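Local atomic coordinates of putative oxidoreductase (PDB entry 3FHL), a protein that probably acts as a nucleotide-dependent oxidoreductase of the Gfo/Idh/MocA family, with a Rossmann-type NAD-binding domain and a C-terminal alpha/beta domain. Residues 8-13 against 70-75; 35-40 against 58-63; 197-202 against 214-219; 150-155 against 230-235. All coordinates share one frame; numbering follows the deposited sequence.

How the contacts relate
Contacts 1 and 2 lie in the NAD-binding Rossmann domain and contacts 3 and 4 in the C-terminal alpha/beta domain, on the other side of the chain's centre. Contact 2 is nested within the loop closed by contact 1, and their centres are about 9 Å apart: strands 31-37, 6-10 and 68-71 are consecutive in the parallel sheet, and helix 58-61 packs onto it. Contact 3 is likewise nested inside the loop closed by contact 4, their centres about 11 Å apart, where strands 146-154, 228-234, 213-221 and 194-202 run side by side in the mixed sheet. Centres of contacts 1 and 4 are about 30 Å apart. Contacts 3 and 4 also meet the second subunit, placing dimer contacts on the C-terminal sheet.

Contact 1 of 4, residues 8-13 against 70-75; sequences TGLAAF and VVNTPD
T8 meets V70 where strand 6-10 runs beside strand 68-71, neighbouring parallel strands of the Rossmann sheet; the touching parts run in nearly the same direction. The two side chains cross obliquely, T8 CG2 lying 4.0 Å from V70 CG2. At G9 the backbone takes over: V70 N donates to G9 O at 2.9 Å, with an N-H...O angle of 171°. L10 forms the parallel bridge with V70, and both side chains leave the sheet on the same face, where L10 packs on H21 and A22 of helix 15-27 and V70 on V93 of the next strand, 91-95. With CG anti to the backbone N, L10 brings CD1 to 3.8 Å from V70 CG1 and against the N72 amide, the L10 and N72 side chains crossing at about a right angle. A11 closes the ladder, its N donating to V70 O at 3.0 Å, while its CB lies 3.7 Å from T73 CG2. Here both chains leave their strands, and the first turns toward helix 15-27, as at the nucleotide-binding end of a Rossmann beta-alpha-beta unit. A12 is held by the N72 side chain, which folds back between its own backbone N and carbonyl carbon (chi1 65°) and thereby reaches across to the A12 backbone. N72 ND2 also bonds S16 OG, beside helix 15-27, so one amide ties the residue just past strand 68-71 to both the turn and the helix. Toward A12, N72 ND2 donates to A12 O at 3.1 Å, reaching the oxygen from above the carbonyl plane, 36° out of it.

Contact 2 of 4, residues 35-40 against 58-63; sequences KIVERS and KELTED
K35 and D63 form the polar part of this contact, a salt bridge between strand 31-37 and the residues just after helix 58-61. The two side chains come from opposite directions, and the K35 chain is extended beyond CG, which carries NZ out to D63. K35 NZ lies 2.5 Å from D63 OD2, short for a salt bridge, so the exact length should carry little weight; it meets the oxygen from above the carboxylate plane, 39° out of it. The other oxygen, D63 OD1, accepts from the backbone N of E65, so both carboxylate oxygens have a partner. A water adds a second link: it accepts from K35 NZ at 2.8 Å and donates to E59 O at 2.9 Å.

Apolar contact comes from L60, whose two branches divide the work. L60 CD2 lies 3.7 Å from K35 CB, against the base of the lysine chain. On the other branch, L60 CD1 is 3.7 Å from V37 CG2, and L60 CG is equally near that methyl as the side chains cross obliquely. L60 also packs on I66 and on I69 of strand 68-71, while V37 reaches V54 of strand 52-54. A one-turn helix thus covers part of one face of the parallel sheet, the layered alpha/beta packing of a Rossmann domain.

Contact 3 of 4, residues 197-202 against 214-219; sequences VFADLG and FIIHLL
This is an antiparallel strand pair, the two arms of the hairpin 194-202/213-221 in the mixed sheet of the C-terminal domain. The axes of the short strands approach to 4.7 Å and run at 176°. Two hydrogen-bonded pairs fix the register. In the first, H217 N donates to F198 O at 2.8 Å and F198 N donates back to H217 O at 3.1 Å; in the second, I215 N reaches D200 O at 2.9 Å and D200 N reaches I215 O at 3.0 Å. Between and beside them, V197-L218, A199-I216 and L201-F214 are non-hydrogen-bonded pairs.

F198, D200, I215 and H217 share one face. The rings of F198 and H217 lie side by side and point the same way, with planes 24° apart; they meet rim to rim, F198 CD2 being 3.4 Å from H217 CD2, and neither covers the other. Having CG anti to the backbone N (chi1 163°) carries the F198 ring alongside the imidazole. H217 ND1 bonds I229 O, and its NE2 bonds H217 NE2 of the second subunit.

The opposite face, with V197, A199, L201, F214, I216 and L218, is apolar: L201 CD2 touches F214 CB at 3.7 Å, and A199 CB faces I216 CG1 at 3.9 Å. This face lies against helices, A199 on A341 and L201 on Y342 of helix 328-347, and I216 on T176 of helix 175-178. The F198 face instead meets the second subunit, where F198 stacks on its counterpart and D200 forms a salt bridge with K228 of the second subunit. Within the sheet, strand 228-234 of the same chain flanks strand 213-221.

Contact 4 of 4, residues 150-155 against 230-235; sequences ESTFAR and TLKASY
T230 O is gripped twice: S151 N donates to it at 2.9 Å, with an N-H...O angle of 162°, and a water that also hydrogen-bonds T152 OG1 adds a weak bond. It begins a parallel ladder in which K232 N donates to S151 O at 2.9 Å and F153 N to K232 O at the same length. S234 N reaches F153 O at a longer 3.3 Å, and R155 N closes on S234 O. The strand axes differ by just 6°.

On one face, T152 and K232 lie side by side, T152 OG1 being 3.6 Å from K232 CB. The bend at chi3 (94°) turns the lysine end away toward E241 and toward E148 and E150 of the second subunit, which it meets in salt bridges. On the other face F153 CB packs on A233 CB at 4.0 Å. Past the strand ends, the extended R155 chain runs alongside the Y235 ring, its CD 3.6 Å from Y235 CE1, and R155 NH1 makes a weak bond to Y235 OH, which lies at the guanidinium edge.

Strands 244-248 and 213-221 flank the pair within the mixed sheet, and helix 180-191 covers the S151, L231 and F153 face through L183, I184 and Q186.

Contact 1 of 4, residues 8-13 against 70-75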
loop_
_atom_site.group_PDB
_atom_site.type_symbol
_atom_site.label_atom_id
_atom_site.label_comp_id
_atom_site.label_asym_id
_atom_site.label_seq_id
_atom_site.Cartn_x
_atom_site.Cartn_y
_atom_site.Cartn_z
ATOM N N THR C 8 4.444 4.155 -43.365
ATOM C CA THR C 8 4.001 3.216 -42.341
ATOM C C THR C 8 2.783 2.404 -42.747
ATOM O O THR C 8 1.803 2.950 -43.283
ATOM C CB THR C 8 3.725 3.942 -41.005
ATOM O OG1 THR C 8 4.832 4.794 -40.697
ATOM C CG2 THR C 8 3.518 2.945 -39.854
ATOM N N GLY C 9 2.874 1.098 -42.489
ATOM C CA GLY C 9 1.754 0.175 -42.624
ATOM C C GLY C 9 1.182 -0.212 -41.261
ATOM O O GLY C 9 1.916 -0.620 -40.361
ATOM N N LEU C 10 -0.130 -0.077 -41.118
ATOM C CA LEU C 10 -0.826 -0.415 -39.872
ATOM C C LEU C 10 -1.547 -1.747 -40.055
ATOM O O LEU C 10 -2.376 -1.887 -40.956
ATOM C CB LEU C 10 -1.800 0.712 -39.490
ATOM C CG LEU C 10 -2.563 0.643 -38.151
ATOM C CD1 LEU C 10 -1.622 0.480 -36.957
ATOM C CD2 LEU C 10 -3.481 1.856 -37.973
ATOM N N ALA C 11 -1.225 -2.721 -39.201
ATOM C CA ALA C 11 -1.689 -4.107 -39.380
ATOM C C ALA C 11 -3.170 -4.347 -39.068
ATOM O O ALA C 11 -3.728 -5.347 -39.505
ATOM C CB ALA C 11 -0.815 -5.072 -38.588
ATOM N N ALA C 12 -3.807 -3.434 -38.331
ATOM C CA ALA C 12 -5.238 -3.574 -38.000
ATOM C C ALA C 12 -5.918 -2.239 -37.702
ATOM O O ALA C 12 -5.301 -1.315 -37.156
ATOM C CB ALA C 12 -5.431 -4.553 -36.825
ATOM N N PHE C 13 -7.190 -2.133 -38.064
ATOM C CA PHE C 13 -7.965 -0.949 -37.714
ATOM C C PHE C 13 -9.075 -1.291 -36.705
ATOM O O PHE C 13 -10.201 -0.791 -36.795
ATOM C CB PHE C 13 -8.516 -0.270 -38.974
ATOM C CG PHE C 13 -8.803 1.203 -38.806
ATOM C CD1 PHE C 13 -7.768 2.108 -38.577
ATOM C CD2 PHE C 13 -10.108 1.685 -38.913
ATOM C CE1 PHE C 13 -8.030 3.477 -38.441
ATOM C CE2 PHE C 13 -10.385 3.044 -38.770
ATOM C CZ PHE C 13 -9.339 3.945 -38.538
ATOM N N VAL C 70 3.417 -1.511 -38.055
ATOM C CA VAL C 70 2.880 -1.570 -36.698
ATOM C C VAL C 70 2.007 -2.814 -36.573
ATOM O O VAL C 70 0.919 -2.889 -37.170
ATOM C CB VAL C 70 2.080 -0.291 -36.351
ATOM C CG1 VAL C 70 1.494 -0.377 -34.925
ATOM C CG2 VAL C 70 2.974 0.944 -36.479
ATOM N N VAL C 71 2.496 -3.788 -35.808
ATOM C CA VAL C 71 1.803 -5.070 -35.602
ATOM C C VAL C 71 0.831 -4.942 -34.410
ATOM O O VAL C 71 1.233 -5.006 -33.240
ATOM C CB VAL C 71 2.828 -6.243 -35.444
ATOM C CG1 VAL C 71 2.151 -7.594 -35.142
ATOM C CG2 VAL C 71 3.680 -6.371 -36.708
ATOM N N ASN C 72 -0.443 -4.722 -34.724
ATOM C CA ASN C 72 -1.473 -4.539 -33.695
ATOM C C ASN C 72 -2.696 -5.422 -33.962
ATOM O O ASN C 72 -3.838 -5.043 -33.688
ATOM C CB ASN C 72 -1.860 -3.062 -33.596
ATOM C CG ASN C 72 -2.515 -2.544 -34.859
ATOM O OD1 ASN C 72 -2.162 -2.944 -35.965
ATOM N ND2 ASN C 72 -3.490 -1.671 -34.697
ATOM N N THR C 73 -2.418 -6.603 -34.507
ATOM C CA THR C 73 -3.414 -7.616 -34.857
ATOM C C THR C 73 -3.774 -8.462 -33.611
ATOM O O THR C 73 -3.194 -8.226 -32.543
ATOM C CB THR C 73 -2.847 -8.508 -35.984
ATOM O OG1 THR C 73 -1.476 -8.818 -35.710
ATOM C CG2 THR C 73 -2.936 -7.810 -37.318
ATOM N N PRO C 74 -4.739 -9.426 -33.721
ATOM C CA PRO C 74 -5.020 -10.310 -32.569
ATOM C C PRO C 74 -3.797 -11.057 -32.046
ATOM O O PRO C 74 -2.901 -11.405 -32.821
ATOM C CB PRO C 74 -6.040 -11.306 -33.133
ATOM C CG PRO C 74 -6.735 -10.550 -34.202
ATOM C CD PRO C 74 -5.644 -9.742 -34.850
ATOM N N ASP C 75 -3.798 -11.301 -30.735
ATOM C CA ASP C 75 -2.624 -11.731 -29.959
ATOM C C ASP C 75 -1.830 -12.926 -30.499
ATOM O O ASP C 75 -0.600 -12.944 -30.395
ATOM C CB ASP C 75 -3.028 -12.025 -28.503
ATOM C CG ASP C 75 -3.783 -10.869 -27.835
ATOM O OD1 ASP C 75 -3.996 -9.808 -28.472
ATOM O OD2 ASP C 75 -4.159 -11.027 -26.650
#

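Contact 2 of 4, residues 35-40 against 58-63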
loop_
_atom_site.group_PDB
_atom_site.type_symbol
_atom_site.label_atom_id
_atom_site.label_comp_id
_atom_site.label_asym_id
_atom_site.label_seq_id
_atom_site.Cartn_x
_atom_site.Cartn_y
_atom_site.Cartn_z
ATOM N N LYS C 35 -0.496 2.720 -45.501
ATOM C CA LYS C 35 -1.362 1.580 -45.752
ATOM C C LYS C 35 -1.998 0.997 -44.496
ATOM O O LYS C 35 -1.325 0.807 -43.493
ATOM C CB LYS C 35 -0.602 0.494 -46.510
ATOM C CG LYS C 35 -0.765 0.607 -47.997
ATOM C CD LYS C 35 0.020 -0.451 -48.731
ATOM C CE LYS C 35 -0.178 -0.249 -50.214
ATOM N NZ LYS C 35 0.814 -0.962 -51.062
ATOM N N ILE C 36 -3.296 0.710 -44.566
ATOM C CA ILE C 36 -4.018 0.102 -43.446
ATOM C C ILE C 36 -4.645 -1.225 -43.879
ATOM O O ILE C 36 -5.402 -1.274 -44.849
ATOM C CB ILE C 36 -5.111 1.057 -42.867
ATOM C CG1 ILE C 36 -4.483 2.373 -42.376
ATOM C CG2 ILE C 36 -5.878 0.389 -41.735
ATOM C CD1 ILE C 36 -5.482 3.499 -42.140
ATOM N N VAL C 37 -4.319 -2.301 -43.165
ATOM C CA VAL C 37 -5.010 -3.574 -43.363
ATOM C C VAL C 37 -6.419 -3.539 -42.757
ATOM O O VAL C 37 -6.604 -3.365 -41.543
ATOM C CB VAL C 37 -4.251 -4.763 -42.767
ATOM C CG1 VAL C 37 -4.965 -6.080 -43.099
ATOM C CG2 VAL C 37 -2.831 -4.799 -43.273
ATOM N N GLU C 38 -7.407 -3.685 -43.625
ATOM C CA GLU C 38 -8.770 -3.965 -43.213
ATOM C C GLU C 38 -9.197 -5.161 -44.046
ATOM O O GLU C 38 -9.249 -5.064 -45.275
ATOM C CB GLU C 38 -9.677 -2.766 -43.478
ATOM C CG GLU C 38 -9.387 -1.534 -42.618
ATOM C CD GLU C 38 -10.548 -0.552 -42.594
ATOM O OE1 GLU C 38 -10.360 0.606 -43.018
ATOM O OE2 GLU C 38 -11.657 -0.942 -42.163
ATOM N N ARG C 39 -9.478 -6.288 -43.389
ATOM C CA ARG C 39 -9.778 -7.545 -44.093
ATOM C C ARG C 39 -11.081 -7.535 -44.900
ATOM O O ARG C 39 -11.176 -8.225 -45.917
ATOM C CB ARG C 39 -9.748 -8.739 -43.136
ATOM C CG ARG C 39 -8.337 -9.167 -42.719
ATOM C CD ARG C 39 -8.339 -10.530 -42.024
ATOM N NE ARG C 39 -8.844 -10.464 -40.647
ATOM C CZ ARG C 39 -8.918 -11.500 -39.809
ATOM N NH1 ARG C 39 -9.388 -11.324 -38.581
ATOM N NH2 ARG C 39 -8.523 -12.711 -40.190
ATOM N N SER C 40 -12.060 -6.736 -44.477
ATOM C CA SER C 40 -13.367 -6.709 -45.148
ATOM C C SER C 40 -14.062 -5.345 -45.145
ATOM O O SER C 40 -14.866 -5.045 -46.036
ATOM C CB SER C 40 -14.294 -7.738 -44.511
ATOM O OG SER C 40 -14.555 -7.390 -43.163
ATOM N N LYS C 58 0.290 -9.635 -45.573
ATOM C CA LYS C 58 1.321 -9.887 -46.593
ATOM C C LYS C 58 1.509 -8.696 -47.555
ATOM O O LYS C 58 2.623 -8.415 -47.992
ATOM C CB LYS C 58 0.981 -11.163 -47.377
ATOM C CG LYS C 58 2.153 -11.772 -48.139
ATOM C CD LYS C 58 1.685 -12.793 -49.183
ATOM C CE LYS C 58 1.824 -14.230 -48.685
ATOM N NZ LYS C 58 3.243 -14.698 -48.681
ATOM N N GLU C 59 0.424 -7.979 -47.848
ATOM C CA GLU C 59 0.482 -6.772 -48.674
ATOM C C GLU C 59 1.232 -5.609 -48.014
ATOM O O GLU C 59 1.631 -4.656 -48.694
ATOM C CB GLU C 59 -0.920 -6.347 -49.108
ATOM C CG GLU C 59 -1.513 -7.258 -50.167
ATOM C CD GLU C 59 -2.975 -6.984 -50.421
ATOM O OE1 GLU C 59 -3.291 -6.075 -51.225
ATOM O OE2 GLU C 59 -3.812 -7.689 -49.822
ATOM N N LEU C 60 1.433 -5.684 -46.698
ATOM C CA LEU C 60 2.321 -4.742 -46.025
ATOM C C LEU C 60 3.747 -5.199 -46.146
ATOM O O LEU C 60 4.621 -4.402 -46.480
ATOM C CB LEU C 60 1.991 -4.585 -44.529
ATOM C CG LEU C 60 0.658 -3.977 -44.125
ATOM C CD1 LEU C 60 0.641 -3.748 -42.595
ATOM C CD2 LEU C 60 0.410 -2.700 -44.872
ATOM N N THR C 61 3.992 -6.472 -45.846
ATOM C CA THR C 61 5.367 -6.984 -45.785
ATOM C C THR C 61 6.024 -7.040 -47.169
ATOM O O THR C 61 7.247 -6.936 -47.288
ATOM C CB THR C 61 5.464 -8.378 -45.115
ATOM O OG1 THR C 61 4.681 -9.332 -45.844
ATOM C CG2 THR C 61 4.962 -8.332 -43.690
ATOM N N GLU C 62 5.203 -7.191 -48.205
ATOM C CA GLU C 62 5.715 -7.269 -49.569
ATOM C C GLU C 62 5.796 -5.916 -50.261
ATOM O O GLU C 62 6.259 -5.833 -51.399
ATOM C CB GLU C 62 4.873 -8.224 -50.402
ATOM C CG GLU C 62 5.131 -9.691 -50.113
ATOM C CD GLU C 62 4.201 -10.614 -50.900
ATOM O OE1 GLU C 62 3.246 -10.113 -51.542
ATOM O OE2 GLU C 62 4.428 -11.842 -50.867
ATOM N N ASP C 63 5.351 -4.864 -49.579
ATOM C CA ASP C 63 5.385 -3.525 -50.137
ATOM C C ASP C 63 6.797 -2.951 -50.037
ATOM O O ASP C 63 7.275 -2.685 -48.936
ATOM C CB ASP C 63 4.362 -2.638 -49.420
ATOM C CG ASP C 63 4.204 -1.269 -50.060
ATOM O OD1 ASP C 63 5.179 -0.714 -50.606
ATOM O OD2 ASP C 63 3.086 -0.726 -50.006
HETATM O O HOH W 1 0.547 -3.720 -51.232
#

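Contact 3 of 4, residues 197-202 against 214-219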
loop_
_atom_site.group_PDB
_atom_site.type_symbol
_atom_site.label_atom_id
_atom_site.label_comp_id
_atom_site.label_asym_id
_atom_site.label_seq_id
_atom_site.Cartn_x
_atom_site.Cartn_y
_atom_site.Cartn_z
ATOM N N VAL C 197 11.943 -10.195 -5.723
ATOM C CA VAL C 197 10.532 -9.802 -5.855
ATOM C C VAL C 197 9.677 -10.458 -4.759
ATOM O O VAL C 197 9.766 -11.661 -4.532
ATOM C CB VAL C 197 9.961 -10.171 -7.253
ATOM C CG1 VAL C 197 8.419 -9.973 -7.314
ATOM C CG2 VAL C 197 10.637 -9.336 -8.369
ATOM N N PHE C 198 8.868 -9.656 -4.068
ATOM C CA PHE C 198 7.778 -10.196 -3.285
ATOM C C PHE C 198 6.471 -9.789 -3.953
ATOM O O PHE C 198 6.332 -8.653 -4.407
ATOM C CB PHE C 198 7.828 -9.702 -1.827
ATOM C CG PHE C 198 6.514 -9.897 -1.082
ATOM C CD1 PHE C 198 6.258 -11.082 -0.399
ATOM C CD2 PHE C 198 5.525 -8.915 -1.106
ATOM C CE1 PHE C 198 5.044 -11.272 0.271
ATOM C CE2 PHE C 198 4.312 -9.100 -0.448
ATOM C CZ PHE C 198 4.076 -10.283 0.245
ATOM N N ALA C 199 5.521 -10.714 -4.026
ATOM C CA ALA C 199 4.171 -10.367 -4.470
ATOM C C ALA C 199 3.104 -11.117 -3.695
ATOM O O ALA C 199 3.297 -12.261 -3.297
ATOM C CB ALA C 199 4.004 -10.653 -5.953
ATOM N N ASP C 200 1.961 -10.468 -3.518
ATOM C CA ASP C 200 0.790 -11.128 -2.987
ATOM C C ASP C 200 -0.362 -10.754 -3.895
ATOM O O ASP C 200 -0.630 -9.570 -4.123
ATOM C CB ASP C 200 0.534 -10.683 -1.538
ATOM C CG ASP C 200 -0.595 -11.476 -0.855
ATOM O OD1 ASP C 200 -1.051 -12.506 -1.396
ATOM O OD2 ASP C 200 -1.021 -11.066 0.244
ATOM N N LEU C 201 -1.013 -11.776 -4.441
ATOM C CA LEU C 201 -2.128 -11.573 -5.351
ATOM C C LEU C 201 -3.392 -12.062 -4.696
ATOM O O LEU C 201 -3.354 -12.850 -3.748
ATOM C CB LEU C 201 -1.929 -12.330 -6.674
ATOM C CG LEU C 201 -0.646 -12.365 -7.518
ATOM C CD1 LEU C 201 -1.051 -12.630 -8.948
ATOM C CD2 LEU C 201 0.253 -11.140 -7.446
ATOM N N GLY C 202 -4.522 -11.586 -5.189
ATOM C CA GLY C 202 -5.786 -12.060 -4.683
ATOM C C GLY C 202 -6.853 -12.107 -5.741
ATOM O O GLY C 202 -6.766 -11.426 -6.772
ATOM N N PHE C 214 -3.208 -7.056 -6.799
ATOM C CA PHE C 214 -1.805 -7.431 -6.558
ATOM C C PHE C 214 -1.119 -6.368 -5.744
ATOM O O PHE C 214 -1.482 -5.191 -5.813
ATOM C CB PHE C 214 -1.054 -7.740 -7.880
ATOM C CG PHE C 214 -0.815 -6.541 -8.774
ATOM C CD1 PHE C 214 0.188 -5.608 -8.487
ATOM C CD2 PHE C 214 -1.578 -6.357 -9.913
ATOM C CE1 PHE C 214 0.401 -4.515 -9.304
ATOM C CE2 PHE C 214 -1.357 -5.274 -10.748
ATOM C CZ PHE C 214 -0.369 -4.344 -10.432
ATOM N N ILE C 215 -0.160 -6.789 -4.934
ATOM C CA ILE C 215 0.817 -5.883 -4.371
ATOM C C ILE C 215 2.195 -6.498 -4.653
ATOM O O ILE C 215 2.393 -7.688 -4.442
ATOM C CB ILE C 215 0.595 -5.578 -2.860
ATOM C CG1 ILE C 215 1.614 -4.543 -2.373
ATOM C CG2 ILE C 215 0.609 -6.863 -1.993
ATOM C CD1 ILE C 215 1.205 -3.818 -1.127
ATOM N N ILE C 216 3.115 -5.680 -5.158
ATOM C CA ILE C 216 4.449 -6.132 -5.545
ATOM C C ILE C 216 5.497 -5.225 -4.948
ATOM O O ILE C 216 5.409 -4.002 -5.029
ATOM C CB ILE C 216 4.603 -6.183 -7.091
ATOM C CG1 ILE C 216 3.606 -7.189 -7.685
ATOM C CG2 ILE C 216 6.050 -6.514 -7.481
ATOM C CD1 ILE C 216 3.405 -7.081 -9.198
ATOM N N HIS C 217 6.514 -5.833 -4.357
ATOM C CA HIS C 217 7.683 -5.098 -3.936
ATOM C C HIS C 217 8.851 -5.518 -4.797
ATOM O O HIS C 217 9.145 -6.706 -4.897
ATOM C CB HIS C 217 7.986 -5.357 -2.462
ATOM C CG HIS C 217 6.907 -4.867 -1.556
ATOM N ND1 HIS C 217 6.603 -3.530 -1.439
ATOM C CD2 HIS C 217 6.020 -5.529 -0.779
ATOM C CE1 HIS C 217 5.590 -3.385 -0.604
ATOM N NE2 HIS C 217 5.222 -4.583 -0.185
ATOM N N LEU C 218 9.491 -4.532 -5.420
ATOM C CA LEU C 218 10.706 -4.765 -6.199
ATOM C C LEU C 218 11.843 -4.389 -5.277
ATOM O O LEU C 218 12.018 -3.215 -4.917
ATOM C CB LEU C 218 10.713 -3.930 -7.489
ATOM C CG LEU C 218 9.516 -4.043 -8.419
ATOM C CD1 LEU C 218 9.783 -3.226 -9.681
ATOM C CD2 LEU C 218 9.281 -5.483 -8.786
ATOM N N LEU C 219 12.587 -5.403 -4.853
ATOM C CA LEU C 219 13.534 -5.254 -3.759
ATOM C C LEU C 219 14.921 -4.987 -4.319
ATOM O O LEU C 219 15.416 -5.761 -5.135
ATOM C CB LEU C 219 13.520 -6.515 -2.867
ATOM C CG LEU C 219 12.124 -6.985 -2.398
ATOM C CD1 LEU C 219 12.097 -8.444 -1.945
ATOM C CD2 LEU C 219 11.575 -6.083 -1.312
#

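Contact 4 of 4, residues 150-155 against 230-235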
loop_
_atom_site.group_PDB
_atom_site.type_symbol
_atom_site.label_atom_id
_atom_site.label_comp_id
_atom_site.label_asym_id
_atom_site.label_seq_id
_atom_site.Cartn_x
_atom_site.Cartn_y
_atom_site.Cartn_z
ATOM N N GLU C 150 5.689 4.675 -4.668
ATOM C CA GLU C 150 4.475 3.869 -4.687
ATOM C C GLU C 150 3.685 4.198 -5.920
ATOM O O GLU C 150 3.445 5.372 -6.217
ATOM C CB GLU C 150 3.616 4.159 -3.462
ATOM C CG GLU C 150 4.308 3.790 -2.146
ATOM C CD GLU C 150 3.696 4.477 -0.947
ATOM O OE1 GLU C 150 2.456 4.441 -0.778
ATOM O OE2 GLU C 150 4.466 5.056 -0.166
ATOM N N SER C 151 3.254 3.167 -6.628
ATOM C CA SER C 151 2.521 3.369 -7.866
ATOM C C SER C 151 1.350 2.389 -7.871
ATOM O O SER C 151 1.541 1.185 -7.748
ATOM C CB SER C 151 3.477 3.161 -9.067
ATOM O OG SER C 151 2.791 3.050 -10.303
ATOM N N THR C 152 0.134 2.909 -8.008
ATOM C CA THR C 152 -1.069 2.109 -7.859
ATOM C C THR C 152 -2.126 2.437 -8.899
ATOM O O THR C 152 -2.382 3.611 -9.145
ATOM C CB THR C 152 -1.734 2.377 -6.465
ATOM O OG1 THR C 152 -0.791 2.119 -5.427
ATOM C CG2 THR C 152 -3.024 1.535 -6.241
ATOM N N PHE C 153 -2.736 1.411 -9.498
ATOM C CA PHE C 153 -3.986 1.595 -10.243
ATOM C C PHE C 153 -5.207 1.166 -9.428
ATOM O O PHE C 153 -5.517 -0.024 -9.302
ATOM C CB PHE C 153 -3.981 0.832 -11.573
ATOM C CG PHE C 153 -3.321 1.561 -12.709
ATOM C CD1 PHE C 153 -3.644 2.889 -12.997
ATOM C CD2 PHE C 153 -2.398 0.903 -13.525
ATOM C CE1 PHE C 153 -3.041 3.553 -14.063
ATOM C CE2 PHE C 153 -1.787 1.564 -14.595
ATOM C CZ PHE C 153 -2.108 2.886 -14.861
ATOM N N ALA C 154 -5.912 2.158 -8.898
ATOM C CA ALA C 154 -7.092 1.941 -8.091
ATOM C C ALA C 154 -8.332 1.906 -8.971
ATOM O O ALA C 154 -8.598 2.837 -9.739
ATOM C CB ALA C 154 -7.198 3.040 -7.071
ATOM N N ARG C 155 -9.090 0.826 -8.874
ATOM C CA ARG C 155 -10.333 0.720 -9.629
ATOM C C ARG C 155 -11.437 0.208 -8.714
ATOM O O ARG C 155 -11.165 -0.309 -7.641
ATOM C CB ARG C 155 -10.153 -0.226 -10.827
ATOM C CG ARG C 155 -9.156 0.273 -11.877
ATOM C CD ARG C 155 -9.335 -0.433 -13.215
ATOM N NE ARG C 155 -8.570 0.213 -14.283
ATOM C CZ ARG C 155 -8.359 -0.307 -15.491
ATOM N NH1 ARG C 155 -8.847 -1.503 -15.808
ATOM N NH2 ARG C 155 -7.645 0.374 -16.382
ATOM N N THR C 230 6.698 0.028 -4.110
ATOM C CA THR C 230 5.438 -0.715 -4.025
ATOM C C THR C 230 4.622 -0.483 -5.283
ATOM O O THR C 230 4.329 0.665 -5.633
ATOM C CB THR C 230 4.567 -0.276 -2.820
ATOM O OG1 THR C 230 5.346 -0.281 -1.630
ATOM C CG2 THR C 230 3.408 -1.223 -2.623
ATOM N N LEU C 231 4.238 -1.568 -5.949
ATOM C CA LEU C 231 3.326 -1.501 -7.096
ATOM C C LEU C 231 2.030 -2.235 -6.762
ATOM O O LEU C 231 2.052 -3.361 -6.257
ATOM C CB LEU C 231 3.988 -2.096 -8.353
ATOM C CG LEU C 231 5.448 -1.678 -8.606
ATOM C CD1 LEU C 231 6.054 -2.499 -9.731
ATOM C CD2 LEU C 231 5.529 -0.181 -8.947
ATOM N N LYS C 232 0.897 -1.602 -7.037
ATOM C CA LYS C 232 -0.387 -2.143 -6.612
ATOM C C LYS C 232 -1.472 -1.903 -7.626
ATOM O O LYS C 232 -1.464 -0.886 -8.311
ATOM C CB LYS C 232 -0.855 -1.439 -5.339
ATOM C CG LYS C 232 -0.490 -2.071 -4.047
ATOM C CD LYS C 232 -1.151 -1.317 -2.879
ATOM C CE LYS C 232 -2.472 -1.936 -2.464
ATOM N NZ LYS C 232 -2.897 -1.373 -1.128
ATOM N N ALA C 233 -2.433 -2.818 -7.677
ATOM C CA ALA C 233 -3.702 -2.551 -8.358
ATOM C C ALA C 233 -4.801 -3.396 -7.761
ATOM O O ALA C 233 -4.535 -4.473 -7.239
ATOM C CB ALA C 233 -3.608 -2.810 -9.859
ATOM N N SER C 234 -6.040 -2.916 -7.865
ATOM C CA SER C 234 -7.174 -3.624 -7.296
ATOM C C SER C 234 -8.445 -3.159 -7.975
ATOM O O SER C 234 -8.555 -1.995 -8.356
ATOM C CB SER C 234 -7.276 -3.360 -5.783
ATOM O OG SER C 234 -8.393 -4.039 -5.212
ATOM N N TYR C 235 -9.391 -4.081 -8.112
ATOM C CA TYR C 235 -10.734 -3.758 -8.584
ATOM C C TYR C 235 -11.708 -3.455 -7.444
ATOM O O TYR C 235 -12.890 -3.225 -7.680
ATOM C CB TYR C 235 -11.280 -4.886 -9.456
ATOM C CG TYR C 235 -10.966 -4.726 -10.926
ATOM C CD1 TYR C 235 -11.479 -3.653 -11.655
ATOM C CD2 TYR C 235 -10.168 -5.650 -11.588
ATOM C CE1 TYR C 235 -11.205 -3.510 -13.005
ATOM C CE2 TYR C 235 -9.895 -5.520 -12.944
ATOM C CZ TYR C 235 -10.406 -4.443 -13.642
ATOM O OH TYR C 235 -10.118 -4.309 -14.983
HETATM O O HOH W 2 1.731 0.975 -4.333
#